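PDB 5OHU: soluble lytic murein transglycosylase from Pseudomonas aeruginosa, which turns over bacterial cell-wall peptidoglycan as a lytic transglycosylase, cutting its glycan strands both exolytically and endolytically. Local coordinates for residues L152-K157 / L185-E190; A498-E503 / G518-M523; A556-V561 / A574-G579; N568-S573 / Q609-V614. All coordinates share one frame; numbering follows the deposited sequence.

Interaction 1: L152-K157 / L185-E190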
loop_
_atom_site.group_PDB
_atom_site.type_symbol
_atom_site.label_atom_id
_atom_site.label_comp_id
_atom_site.label_asym_id
_atom_site.label_seq_id
_atom_site.Cartn_x
_atom_site.Cartn_y
_atom_site.Cartn_z
ATOM N N LEU A 152 -3.896 15.644 18.226
ATOM C CA LEU A 152 -4.528 14.368 18.523
ATOM C C LEU A 152 -6.041 14.479 18.534
ATOM O O LEU A 152 -6.724 13.462 18.366
ATOM C CB LEU A 152 -4.038 13.824 19.867
ATOM C CG LEU A 152 -2.576 13.395 19.775
ATOM C CD1 LEU A 152 -1.908 13.489 21.151
ATOM C CD2 LEU A 152 -2.507 11.999 19.217
ATOM N N TRP A 153 -6.570 15.685 18.751
ATOM C CA TRP A 153 -8.012 15.872 18.783
ATOM C C TRP A 153 -8.584 15.900 17.373
ATOM O O TRP A 153 -9.678 15.373 17.138
ATOM C CB TRP A 153 -8.364 17.162 19.538
ATOM C CG TRP A 153 -9.803 17.563 19.377
ATOM C CD1 TRP A 153 -10.319 18.459 18.476
ATOM C CD2 TRP A 153 -10.916 17.067 20.131
ATOM N NE1 TRP A 153 -11.678 18.549 18.627
ATOM C CE2 TRP A 153 -12.074 17.704 19.633
ATOM C CE3 TRP A 153 -11.045 16.136 21.174
ATOM C CZ2 TRP A 153 -13.345 17.434 20.129
ATOM C CZ3 TRP A 153 -12.298 15.868 21.670
ATOM C CH2 TRP A 153 -13.439 16.519 21.152
ATOM N N LEU A 154 -7.843 16.474 16.415
ATOM C CA LEU A 154 -8.356 16.660 15.053
ATOM C C LEU A 154 -8.153 15.380 14.249
ATOM O O LEU A 154 -7.363 15.303 13.305
ATOM C CB LEU A 154 -7.692 17.855 14.383
ATOM C CG LEU A 154 -8.348 19.147 14.876
ATOM C CD1 LEU A 154 -7.623 20.393 14.366
ATOM C CD2 LEU A 154 -9.821 19.134 14.495
ATOM N N VAL A 155 -8.922 14.368 14.638
ATOM C CA VAL A 155 -8.819 13.029 14.097
ATOM C C VAL A 155 -10.228 12.451 14.055
ATOM O O VAL A 155 -10.997 12.602 15.011
ATOM C CB VAL A 155 -7.879 12.140 14.950
ATOM C CG1 VAL A 155 -7.949 10.725 14.485
ATOM C CG2 VAL A 155 -6.412 12.621 14.874
ATOM N N GLY A 156 -10.556 11.770 12.955
ATOM C CA GLY A 156 -11.887 11.283 12.670
ATOM C C GLY A 156 -12.279 9.961 13.284
ATOM O O GLY A 156 -13.350 9.446 12.964
ATOM N N LYS A 157 -11.461 9.409 14.171
ATOM C CA LYS A 157 -11.704 8.135 14.828
ATOM C C LYS A 157 -11.619 8.317 16.336
ATOM O O LYS A 157 -11.082 9.311 16.837
ATOM C CB LYS A 157 -10.698 7.068 14.363
ATOM C CG LYS A 157 -9.235 7.414 14.615
ATOM C CD LYS A 157 -8.288 6.388 13.988
ATOM C CE LYS A 157 -7.582 5.522 15.039
ATOM N NZ LYS A 157 -6.477 6.235 15.760
ATOM N N LEU A 185 -15.969 16.892 14.148
ATOM C CA LEU A 185 -17.198 16.330 13.602
ATOM C C LEU A 185 -17.061 16.093 12.106
ATOM O O LEU A 185 -17.373 15.010 11.606
ATOM C CB LEU A 185 -18.356 17.274 13.923
ATOM C CG LEU A 185 -19.792 17.100 13.420
ATOM C CD1 LEU A 185 -20.169 15.679 13.191
ATOM C CD2 LEU A 185 -20.718 17.711 14.472
ATOM N N LYS A 186 -16.551 17.087 11.382
ATOM C CA LYS A 186 -16.378 16.952 9.943
ATOM C C LYS A 186 -15.451 15.781 9.615
ATOM O O LYS A 186 -15.766 14.942 8.753
ATOM C CB LYS A 186 -15.848 18.276 9.398
ATOM C CG LYS A 186 -15.767 18.404 7.896
ATOM C CD LYS A 186 -15.394 19.839 7.505
ATOM C CE LYS A 186 -14.491 19.874 6.278
ATOM N NZ LYS A 186 -14.222 21.264 5.814
ATOM N N LEU A 187 -14.327 15.679 10.339
ATOM C CA LEU A 187 -13.388 14.581 10.126
ATOM C C LEU A 187 -14.025 13.238 10.436
ATOM O O LEU A 187 -13.761 12.245 9.745
ATOM C CB LEU A 187 -12.151 14.780 10.998
ATOM C CG LEU A 187 -11.354 16.024 10.642
ATOM C CD1 LEU A 187 -10.259 16.296 11.672
ATOM C CD2 LEU A 187 -10.765 15.825 9.257
ATOM N N ALA A 188 -14.839 13.179 11.493
ATOM C CA ALA A 188 -15.503 11.928 11.832
ATOM C C ALA A 188 -16.511 11.550 10.756
ATOM O O ALA A 188 -16.656 10.369 10.411
ATOM C CB ALA A 188 -16.183 12.045 13.198
ATOM N N ALA A 189 -17.217 12.547 10.214
ATOM C CA ALA A 189 -18.177 12.274 9.155
ATOM C C ALA A 189 -17.468 11.810 7.895
ATOM O O ALA A 189 -17.938 10.888 7.219
ATOM C CB ALA A 189 -19.022 13.524 8.882
ATOM N N GLU A 190 -16.307 12.407 7.595
ATOM C CA GLU A 190 -15.532 11.996 6.424
ATOM C C GLU A 190 -15.067 10.549 6.548
ATOM O O GLU A 190 -15.078 9.798 5.571
ATOM C CB GLU A 190 -14.332 12.927 6.235
ATOM C CG GLU A 190 -14.704 14.306 5.704
ATOM C CD GLU A 190 -13.585 15.324 5.830
ATOM O OE1 GLU A 190 -12.587 15.023 6.513
ATOM O OE2 GLU A 190 -13.707 16.432 5.261
#

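Interaction 2: A498-E503 / G518-M523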
loop_
_atom_site.group_PDB
_atom_site.type_symbol
_atom_site.label_atom_id
_atom_site.label_comp_id
_atom_site.label_asym_id
_atom_site.label_seq_id
_atom_site.Cartn_x
_atom_site.Cartn_y
_atom_site.Cartn_z
ATOM N N ALA A 498 4.694 -15.027 -14.539
ATOM C CA ALA A 498 4.464 -13.617 -14.236
ATOM C C ALA A 498 3.321 -13.426 -13.245
ATOM O O ALA A 498 3.442 -12.656 -12.288
ATOM C CB ALA A 498 4.175 -12.840 -15.522
ATOM N N ILE A 499 2.192 -14.099 -13.471
ATOM C CA ILE A 499 1.060 -13.954 -12.566
ATOM C C ILE A 499 1.450 -14.445 -11.181
ATOM O O ILE A 499 1.138 -13.815 -10.163
ATOM C CB ILE A 499 -0.158 -14.712 -13.130
ATOM C CG1 ILE A 499 -0.738 -13.979 -14.346
ATOM C CG2 ILE A 499 -1.208 -14.996 -12.032
ATOM C CD1 ILE A 499 -1.697 -12.845 -14.008
ATOM N N THR A 500 2.174 -15.561 -11.126
ATOM C CA THR A 500 2.628 -16.084 -9.846
ATOM C C THR A 500 3.591 -15.119 -9.169
ATOM O O THR A 500 3.480 -14.859 -7.967
ATOM C CB THR A 500 3.281 -17.442 -10.064
ATOM O OG1 THR A 500 2.308 -18.329 -10.614
ATOM C CG2 THR A 500 3.804 -18.005 -8.764
ATOM N N ARG A 501 4.533 -14.565 -9.933
ATOM C CA ARG A 501 5.492 -13.635 -9.357
ATOM C C ARG A 501 4.790 -12.420 -8.742
ATOM O O ARG A 501 5.156 -11.969 -7.649
ATOM C CB ARG A 501 6.504 -13.231 -10.431
ATOM C CG ARG A 501 7.309 -11.968 -10.128
ATOM C CD ARG A 501 8.226 -12.122 -8.929
ATOM N NE ARG A 501 9.085 -10.952 -8.821
ATOM C CZ ARG A 501 8.736 -9.840 -8.182
ATOM N NH1 ARG A 501 7.547 -9.762 -7.590
ATOM N NH2 ARG A 501 9.572 -8.813 -8.136
ATOM N N GLN A 502 3.750 -11.905 -9.406
ATOM C CA GLN A 502 2.996 -10.764 -8.893
ATOM C C GLN A 502 2.130 -11.140 -7.697
ATOM O O GLN A 502 2.068 -10.396 -6.717
ATOM C CB GLN A 502 2.120 -10.186 -10.013
ATOM C CG GLN A 502 1.122 -9.112 -9.632
ATOM C CD GLN A 502 1.754 -7.864 -8.991
ATOM O OE1 GLN A 502 1.223 -7.324 -8.011
ATOM N NE2 GLN A 502 2.935 -7.472 -9.476
ATOM N N GLU A 503 1.469 -12.292 -7.753
ATOM C CA GLU A 503 0.477 -12.627 -6.739
ATOM C C GLU A 503 1.131 -12.984 -5.407
ATOM O O GLU A 503 0.709 -12.503 -4.349
ATOM C CB GLU A 503 -0.406 -13.785 -7.231
ATOM C CG GLU A 503 -1.424 -13.406 -8.307
ATOM C CD GLU A 503 -2.491 -12.430 -7.806
ATOM O OE1 GLU A 503 -3.145 -11.782 -8.643
ATOM O OE2 GLU A 503 -2.673 -12.302 -6.575
ATOM N N GLY A 518 -1.995 -19.125 -1.570
ATOM C CA GLY A 518 -1.045 -19.910 -2.335
ATOM C C GLY A 518 -0.326 -19.120 -3.414
ATOM O O GLY A 518 -0.375 -17.887 -3.476
ATOM N N LEU A 519 0.369 -19.881 -4.280
ATOM C CA LEU A 519 1.205 -19.282 -5.325
ATOM C C LEU A 519 0.417 -18.322 -6.203
ATOM O O LEU A 519 0.933 -17.275 -6.612
ATOM C CB LEU A 519 1.832 -20.377 -6.187
ATOM C CG LEU A 519 2.942 -21.146 -5.473
ATOM C CD1 LEU A 519 3.355 -22.384 -6.261
ATOM C CD2 LEU A 519 4.154 -20.234 -5.198
ATOM N N MET A 520 -0.832 -18.662 -6.498
ATOM C CA MET A 520 -1.649 -17.904 -7.426
ATOM C C MET A 520 -2.821 -17.210 -6.733
ATOM O O MET A 520 -3.670 -16.624 -7.418
ATOM C CB MET A 520 -2.098 -18.840 -8.550
ATOM C CG MET A 520 -0.954 -19.111 -9.520
ATOM S SD MET A 520 -1.443 -20.119 -10.952
ATOM C CE MET A 520 -1.769 -18.751 -12.111
ATOM N N GLN A 521 -2.844 -17.214 -5.391
ATOM C CA GLN A 521 -3.733 -16.371 -4.582
ATOM C C GLN A 521 -5.197 -16.614 -4.947
ATOM O O GLN A 521 -5.946 -15.705 -5.310
ATOM C CB GLN A 521 -3.361 -14.880 -4.723
ATOM C CG GLN A 521 -2.071 -14.505 -4.009
ATOM C CD GLN A 521 -2.214 -14.616 -2.488
ATOM O OE1 GLN A 521 -2.567 -13.647 -1.810
ATOM N NE2 GLN A 521 -1.954 -15.810 -1.956
ATOM N N LEU A 522 -5.584 -17.875 -4.872
ATOM C CA LEU A 522 -6.932 -18.272 -5.231
ATOM C C LEU A 522 -7.869 -18.084 -4.048
ATOM O O LEU A 522 -7.539 -18.441 -2.911
ATOM C CB LEU A 522 -6.964 -19.732 -5.682
ATOM C CG LEU A 522 -6.095 -20.083 -6.890
ATOM C CD1 LEU A 522 -6.156 -21.595 -7.174
ATOM C CD2 LEU A 522 -6.549 -19.262 -8.093
ATOM N N MET A 523 -9.031 -17.519 -4.325
ATOM C CA MET A 523 -10.108 -17.540 -3.354
ATOM C C MET A 523 -10.722 -18.936 -3.303
ATOM O O MET A 523 -10.834 -19.606 -4.335
ATOM C CB MET A 523 -11.167 -16.501 -3.709
ATOM C CG MET A 523 -10.622 -15.083 -3.662
ATOM S SD MET A 523 -10.090 -14.674 -1.976
ATOM C CE MET A 523 -11.575 -15.000 -1.032
#

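Interaction 3: A556-V561 / A574-G579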
loop_
_atom_site.group_PDB
_atom_site.type_symbol
_atom_site.label_atom_id
_atom_site.label_comp_id
_atom_site.label_asym_id
_atom_site.label_seq_id
_atom_site.Cartn_x
_atom_site.Cartn_y
_atom_site.Cartn_z
ATOM N N ALA A 556 -5.858 -23.308 -14.625
ATOM C CA ALA A 556 -7.181 -23.502 -15.205
ATOM C C ALA A 556 -8.014 -22.227 -15.111
ATOM O O ALA A 556 -8.564 -21.758 -16.112
ATOM C CB ALA A 556 -7.886 -24.671 -14.512
ATOM N N TYR A 557 -8.114 -21.645 -13.913
ATOM C CA TYR A 557 -8.876 -20.408 -13.764
ATOM C C TYR A 557 -8.320 -19.303 -14.660
ATOM O O TYR A 557 -9.078 -18.604 -15.345
ATOM C CB TYR A 557 -8.881 -19.955 -12.302
ATOM C CG TYR A 557 -9.548 -18.613 -12.165
ATOM C CD1 TYR A 557 -10.937 -18.512 -12.215
ATOM C CD2 TYR A 557 -8.799 -17.457 -12.000
ATOM C CE1 TYR A 557 -11.562 -17.295 -12.106
ATOM C CE2 TYR A 557 -9.411 -16.228 -11.892
ATOM C CZ TYR A 557 -10.795 -16.155 -11.946
ATOM O OH TYR A 557 -11.423 -14.941 -11.852
ATOM N N LEU A 558 -6.997 -19.154 -14.689
ATOM C CA LEU A 558 -6.369 -18.156 -15.548
ATOM C C LEU A 558 -6.735 -18.372 -17.017
ATOM O O LEU A 558 -6.921 -17.405 -17.769
ATOM C CB LEU A 558 -4.855 -18.204 -15.345
ATOM C CG LEU A 558 -3.972 -17.182 -16.056
ATOM C CD1 LEU A 558 -4.394 -15.761 -15.722
ATOM C CD2 LEU A 558 -2.524 -17.420 -15.668
ATOM N N SER A 559 -6.869 -19.630 -17.444
ATOM C CA SER A 559 -7.220 -19.868 -18.839
ATOM C C SER A 559 -8.670 -19.497 -19.123
ATOM O O SER A 559 -8.990 -19.111 -20.251
ATOM C CB SER A 559 -6.947 -21.325 -19.217
ATOM O OG SER A 559 -7.967 -22.168 -18.720
ATOM N N GLN A 560 -9.553 -19.613 -18.124
ATOM C CA GLN A 560 -10.935 -19.149 -18.274
ATOM C C GLN A 560 -10.999 -17.636 -18.461
ATOM O O GLN A 560 -11.702 -17.131 -19.340
ATOM C CB GLN A 560 -11.763 -19.548 -17.050
ATOM C CG GLN A 560 -12.276 -20.974 -17.072
ATOM C CD GLN A 560 -13.127 -21.307 -15.847
ATOM O OE1 GLN A 560 -12.737 -21.048 -14.704
ATOM N NE2 GLN A 560 -14.305 -21.873 -16.089
ATOM N N VAL A 561 -10.310 -16.888 -17.606
ATOM C CA VAL A 561 -10.293 -15.443 -17.787
ATOM C C VAL A 561 -9.678 -15.108 -19.143
ATOM O O VAL A 561 -10.147 -14.218 -19.860
ATOM C CB VAL A 561 -9.547 -14.774 -16.620
ATOM C CG1 VAL A 561 -9.609 -13.303 -16.762
ATOM C CG2 VAL A 561 -10.192 -15.167 -15.297
ATOM N N ALA A 574 -5.842 -7.812 -16.113
ATOM C CA ALA A 574 -6.649 -6.839 -15.383
ATOM C C ALA A 574 -7.822 -7.523 -14.691
ATOM O O ALA A 574 -8.149 -7.210 -13.541
ATOM C CB ALA A 574 -7.140 -5.742 -16.334
ATOM N N ALA A 575 -8.443 -8.483 -15.366
ATOM C CA ALA A 575 -9.600 -9.148 -14.788
ATOM C C ALA A 575 -9.199 -10.033 -13.623
ATOM O O ALA A 575 -9.947 -10.135 -12.644
ATOM C CB ALA A 575 -10.329 -9.967 -15.858
ATOM N N TYR A 576 -8.029 -10.677 -13.710
ATOM C CA TYR A 576 -7.535 -11.456 -12.584
ATOM C C TYR A 576 -7.493 -10.610 -11.322
ATOM O O TYR A 576 -7.844 -11.087 -10.239
ATOM C CB TYR A 576 -6.142 -12.014 -12.897
ATOM C CG TYR A 576 -5.748 -13.247 -12.089
ATOM C CD1 TYR A 576 -5.191 -13.130 -10.813
ATOM C CD2 TYR A 576 -5.934 -14.526 -12.608
ATOM C CE1 TYR A 576 -4.817 -14.260 -10.075
ATOM C CE2 TYR A 576 -5.568 -15.673 -11.880
ATOM C CZ TYR A 576 -5.007 -15.526 -10.613
ATOM O OH TYR A 576 -4.650 -16.654 -9.895
ATOM N N ASN A 577 -7.109 -9.342 -11.452
ATOM C CA ASN A 577 -6.904 -8.503 -10.288
ATOM C C ASN A 577 -8.178 -7.768 -9.879
ATOM O O ASN A 577 -8.452 -7.638 -8.682
ATOM C CB ASN A 577 -5.791 -7.489 -10.563
ATOM C CG ASN A 577 -5.613 -6.503 -9.408
ATOM O OD1 ASN A 577 -5.170 -6.889 -8.318
ATOM N ND2 ASN A 577 -6.012 -5.255 -9.618
ATOM N N ALA A 578 -8.968 -7.289 -10.853
ATOM C CA ALA A 578 -10.120 -6.443 -10.571
ATOM C C ALA A 578 -11.458 -7.113 -10.842
ATOM O O ALA A 578 -12.489 -6.558 -10.458
ATOM C CB ALA A 578 -10.045 -5.133 -11.382
ATOM N N GLY A 579 -11.474 -8.264 -11.502
ATOM C CA GLY A 579 -12.707 -8.932 -11.841
ATOM C C GLY A 579 -13.139 -8.673 -13.275
ATOM O O GLY A 579 -12.895 -7.606 -13.849
#

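Interaction 4: N568-S573 / Q609-V614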
loop_
_atom_site.group_PDB
_atom_site.type_symbol
_atom_site.label_atom_id
_atom_site.label_comp_id
_atom_site.label_asym_id
_atom_site.label_seq_id
_atom_site.Cartn_x
_atom_site.Cartn_y
_atom_site.Cartn_z
ATOM N N ASN A 568 -6.619 -12.268 -24.746
ATOM C CA ASN A 568 -5.846 -11.039 -24.624
ATOM C C ASN A 568 -5.316 -10.958 -23.190
ATOM O O ASN A 568 -6.100 -10.839 -22.246
ATOM C CB ASN A 568 -6.720 -9.831 -24.976
ATOM C CG ASN A 568 -5.981 -8.498 -24.853
ATOM O OD1 ASN A 568 -5.238 -8.261 -23.899
ATOM N ND2 ASN A 568 -6.242 -7.591 -25.792
ATOM N N ARG A 569 -3.989 -10.990 -23.041
ATOM C CA ARG A 569 -3.352 -11.055 -21.724
ATOM C C ARG A 569 -3.493 -9.744 -20.964
ATOM O O ARG A 569 -3.520 -9.747 -19.726
ATOM C CB ARG A 569 -1.863 -11.410 -21.870
ATOM C CG ARG A 569 -1.508 -12.871 -22.213
ATOM C CD ARG A 569 -0.009 -12.934 -22.577
ATOM N NE ARG A 569 0.410 -11.702 -23.263
ATOM C CZ ARG A 569 1.478 -10.987 -22.947
ATOM N NH1 ARG A 569 2.220 -11.343 -21.900
ATOM N NH2 ARG A 569 1.746 -9.882 -23.638
ATOM N N VAL A 570 -3.540 -8.617 -21.673
ATOM C CA VAL A 570 -3.741 -7.329 -21.012
ATOM C C VAL A 570 -5.077 -7.305 -20.277
ATOM O O VAL A 570 -5.155 -6.963 -19.090
ATOM C CB VAL A 570 -3.660 -6.179 -22.027
ATOM C CG1 VAL A 570 -3.801 -4.844 -21.304
ATOM C CG2 VAL A 570 -2.348 -6.235 -22.809
ATOM N N LEU A 571 -6.153 -7.641 -20.984
ATOM C CA LEU A 571 -7.467 -7.642 -20.360
ATOM C C LEU A 571 -7.577 -8.741 -19.308
ATOM O O LEU A 571 -8.100 -8.516 -18.210
ATOM C CB LEU A 571 -8.535 -7.816 -21.431
ATOM C CG LEU A 571 -8.497 -6.742 -22.516
ATOM C CD1 LEU A 571 -9.463 -7.107 -23.654
ATOM C CD2 LEU A 571 -8.863 -5.391 -21.908
ATOM N N ALA A 572 -7.097 -9.944 -19.635
ATOM C CA ALA A 572 -7.215 -11.054 -18.694
ATOM C C ALA A 572 -6.428 -10.781 -17.411
ATOM O O ALA A 572 -6.882 -11.127 -16.316
ATOM C CB ALA A 572 -6.750 -12.352 -19.349
ATOM N N SER A 573 -5.253 -10.154 -17.526
ATOM C CA SER A 573 -4.486 -9.815 -16.331
ATOM C C SER A 573 -5.260 -8.831 -15.474
ATOM O O SER A 573 -5.333 -8.983 -14.242
ATOM C CB SER A 573 -3.115 -9.232 -16.700
ATOM O OG SER A 573 -2.331 -10.200 -17.377
ATOM N N GLN A 609 -0.967 -0.812 -12.113
ATOM C CA GLN A 609 0.373 -1.280 -11.774
ATOM C C GLN A 609 0.451 -2.799 -11.831
ATOM O O GLN A 609 1.461 -3.360 -12.271
ATOM C CB GLN A 609 0.776 -0.784 -10.383
ATOM C CG GLN A 609 2.261 -0.978 -10.081
ATOM C CD GLN A 609 3.139 -0.180 -11.042
ATOM O OE1 GLN A 609 2.930 1.013 -11.203
ATOM N NE2 GLN A 609 4.105 -0.843 -11.704
ATOM N N TYR A 610 -0.598 -3.479 -11.365
ATOM C CA TYR A 610 -0.679 -4.926 -11.518
ATOM C C TYR A 610 -0.426 -5.346 -12.967
ATOM O O TYR A 610 0.450 -6.172 -13.249
ATOM C CB TYR A 610 -2.057 -5.398 -11.044
ATOM C CG TYR A 610 -2.242 -6.888 -11.049
ATOM C CD1 TYR A 610 -2.575 -7.563 -12.222
ATOM C CD2 TYR A 610 -2.084 -7.632 -9.878
ATOM C CE1 TYR A 610 -2.742 -8.933 -12.220
ATOM C CE2 TYR A 610 -2.252 -8.998 -9.873
ATOM C CZ TYR A 610 -2.582 -9.646 -11.041
ATOM O OH TYR A 610 -2.764 -11.015 -11.031
ATOM N N VAL A 611 -1.202 -4.793 -13.900
ATOM C CA VAL A 611 -1.072 -5.162 -15.311
ATOM C C VAL A 611 0.328 -4.842 -15.830
ATOM O O VAL A 611 0.962 -5.663 -16.502
ATOM C CB VAL A 611 -2.153 -4.439 -16.142
ATOM C CG1 VAL A 611 -1.880 -4.607 -17.624
ATOM C CG2 VAL A 611 -3.568 -4.967 -15.770
ATOM N N GLN A 612 0.819 -3.632 -15.559
ATOM C CA GLN A 612 2.149 -3.294 -16.043
ATOM C C GLN A 612 3.199 -4.226 -15.459
ATOM O O GLN A 612 4.126 -4.625 -16.177
ATOM C CB GLN A 612 2.470 -1.833 -15.754
ATOM C CG GLN A 612 1.526 -0.876 -16.454
ATOM C CD GLN A 612 1.864 0.586 -16.192
ATOM O OE1 GLN A 612 2.662 0.899 -15.307
ATOM N NE2 GLN A 612 1.262 1.490 -16.974
ATOM N N ASN A 613 3.042 -4.635 -14.193
ATOM C CA ASN A 613 3.992 -5.578 -13.604
ATOM C C ASN A 613 3.953 -6.922 -14.331
ATOM O O ASN A 613 4.992 -7.470 -14.713
ATOM C CB ASN A 613 3.687 -5.828 -12.120
ATOM C CG ASN A 613 4.058 -4.664 -11.206
ATOM O OD1 ASN A 613 3.738 -4.690 -10.006
ATOM N ND2 ASN A 613 4.605 -3.603 -11.775
ATOM N N VAL A 614 2.753 -7.502 -14.454
ATOM C CA VAL A 614 2.598 -8.829 -15.043
ATOM C C VAL A 614 3.143 -8.852 -16.466
ATOM O O VAL A 614 3.879 -9.767 -16.844
ATOM C CB VAL A 614 1.126 -9.270 -14.999
ATOM C CG1 VAL A 614 0.911 -10.524 -15.851
ATOM C CG2 VAL A 614 0.685 -9.522 -13.529
#

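Interaction 1: L152-K157 / L185-E190
Backbone rides directly on backbone where Gly-156 meets Ala-188: their CA atoms lie just 3.8 Å apart. Having no side chain, Gly-156 can settle against the surface of helix 178-190, its CA 3.6 Å from the carbonyl O of Leu-187. Its own carbonyl then points at the next residue of the helix, and Ala-188 CA approaches Gly-156 O at 3.5 Å in a CA-H...O contact bent only moderately, with an angle of 157° at the hydrogen. The same oxygen accepts a conventional hydrogen bond from the side-chain amide of Asn-193.

The loop is led into this position by an inverse gamma turn centred on Leu-154, the residue at which the chain leaves helix 142-153. A weak hydrogen bond from Val-155 N to Trp-153 O closes the turn. The link that follows helix 142-153 is laid across the flank of helix 178-190, in an all-helical superhelix like that of the related Slt70.

Leu-187 supplies the apolar part. With its CG anti to its own carbonyl carbon (chi1 -64°), the side chain leans back along the loop, and CD1 lands 3.5 Å from the carbonyl carbon of Leu-154. One methyl therefore touches main chain and side chain together, Leu-154 CD2 being 4.0 Å from that CD1. Beyond the turn, Arg-184, from the preceding part of the same helix, donates to the carbonyls of Val-155 and Lys-157, while on another flank Ala-188 packs against Ala-197 of helix 194-201.

Interaction 2: A498-E503 / G518-M523
Two sequence signatures of the lysozyme-like transglycosylase domain meet here: the Glu-Ser pair that begins with Glu-503 on helix 493-504, and the Gly-Leu-Met-Gln run whose Leu-519, Met-520 and Gln-521 lie against that helix. The run forms a type I beta turn from Gly-518 to Gln-521. Gly-518 O takes the backbone N of Gln-521 and also its NE2, the latter at 3.0 Å on a lone pair in the carbonyl plane. CB of Gln-521 already faces the helix; a bend at chi2 and the NE2 bond fold the amide back over the turn, which leaves CB and CG as the touching atoms.

Glu-503 faces this folded chain. Its own chi2 bend (-65°) swings the carboxylate across the Gln-521 side chain at a slant, with OE2 3.2 Å from CB of Gln-521, so an oxygen rests on aliphatic carbon, and the carboxylate and amide planes stand 32° apart. OE1 is hydrogen-bonded to the hydroxyl of Tyr-610.

One turn earlier on the helix, Thr-500 divides its branches. CG2 lies 3.7 Å from the carbonyl O of Leu-519, whereas OG1, hydrogen-bonded to the carbonyl O of Ile-496, sits 3.5 Å from Met-520 CG. The methionine chain crosses the helix side chains at about a right angle, and its terminal CE reaches Ile-499 CG2 at 3.8 Å.

Ser-504 donates its hydroxyl to Leu-519 O, adding a polar tie between helix and turn. Around the contact, helix 547-564 packs on the Leu-519 side chain through Pro-547, Asn-550 and Ile-551, while helix 605-624 backs Ile-499 through Tyr-610.

Interaction 3: A556-V561 / A574-G579
Tyr-557 carries its ring anti to the backbone N (chi1 174°), reaching straight out from helix 547-564, and Tyr-576 answers from helix 569-578 with a similar torsion, -157°, that carries its ring toward helix 547-564. The outcome is an offset edge-to-face pair. The CD2-CE2 edge of Tyr-557 is directed at the face of Tyr-576, the centroids are 5.7 Å apart, and the planes are inclined by 63°. The nearest ring atoms, Tyr-557 CD2 and Tyr-576 CE2, come within 3.7 Å.

Leu-558 holds the same ring from a second direction. Its side chain runs at about a right angle to that of Tyr-576 and sets CD1 at 3.7 Å from Tyr-576 CD2.

The two helices are successive in the lysozyme-like domain and joined by a short turn, their local axes nearer perpendicular than antiparallel and no closer than 10.2 Å. Aromatic side chains bridge that separation on one flank. Close to the connecting turn, smaller residues do the work: Val-561 CG1 touches Ala-575 CB at 3.5 Å, and Phe-565 from the turn packs on Ala-575 as well.

The phenol of Tyr-576 is fixed at its far end by a hydrogen bond from OH to the carbonyl of Met-520.

Interaction 4: N568-S573 / Q609-V614
Ser-573 and Tyr-610 make the tight end of this helix crossing: the carbonyl O of Ser-573 lies 3.3 Å from CE1 of the Tyr-610 ring, approaching it obliquely. Beside it, Ser-573 OG sits 3.6 Å from CG1 of Val-614. That hydroxyl is tied back to its own helix, donating to Arg-569 O at 2.7 Å; OG stands anti to the carbonyl carbon (chi1 -64°) and beside the backbone N. Arg-569 O thus receives Ser-573 N and Ser-573 OG from opposite faces of its plane. Trp-495 NE1 hydrogen-bonds to the same OG, so this buried polar atom is satisfied although its neighbour across the interface is a methyl group.

Packing is looser toward the start of helix 569-578. There Val-570 and Val-611 meet at about a right angle through their CG1 atoms, 4.2 Å apart, and Val-632, Trp-598 and Ile-599 also pack on Val-570. On helix 605-624 the solvent side is marked by Gln-609, which is exposed.

The opening turn of helix 569-578 is secured by Asn-568 in the N-cap position. OD1 accepts from Leu-571 N at 3.1 Å in a fairly straight bond, 162° at the hydrogen, and more weakly from Val-570 N. The capped helix then crosses helix 605-624 at 132°, with the local axes 9.5 Å apart at closest, a crossing built on one serine, valines and a tyrosine within the helical bundle characteristic of the lysozyme-like transglycosylase fold.

Interactions 2, 3 and 4 interlock within the lysozyme-like domain, with centres 10 to 13 Å apart, whereas interaction 1 lies in the helical superhelix, its centre 38 or 39 Å from each of them. Two tyrosine hydroxyls join the three: Tyr-576 OH to Met-520 O (2.7 Å) links interactions 3 and 2, and Tyr-610 OH to Glu-503 OE1 (2.5 Å) links interactions 4 and 2. Helix 569-578 serves interactions 3 and 4 together. A phosphate ion, probably from the crystallisation liquor, lies about 4 Å from the side chain of Leu-519 in interaction 2 and may mark a pocket there.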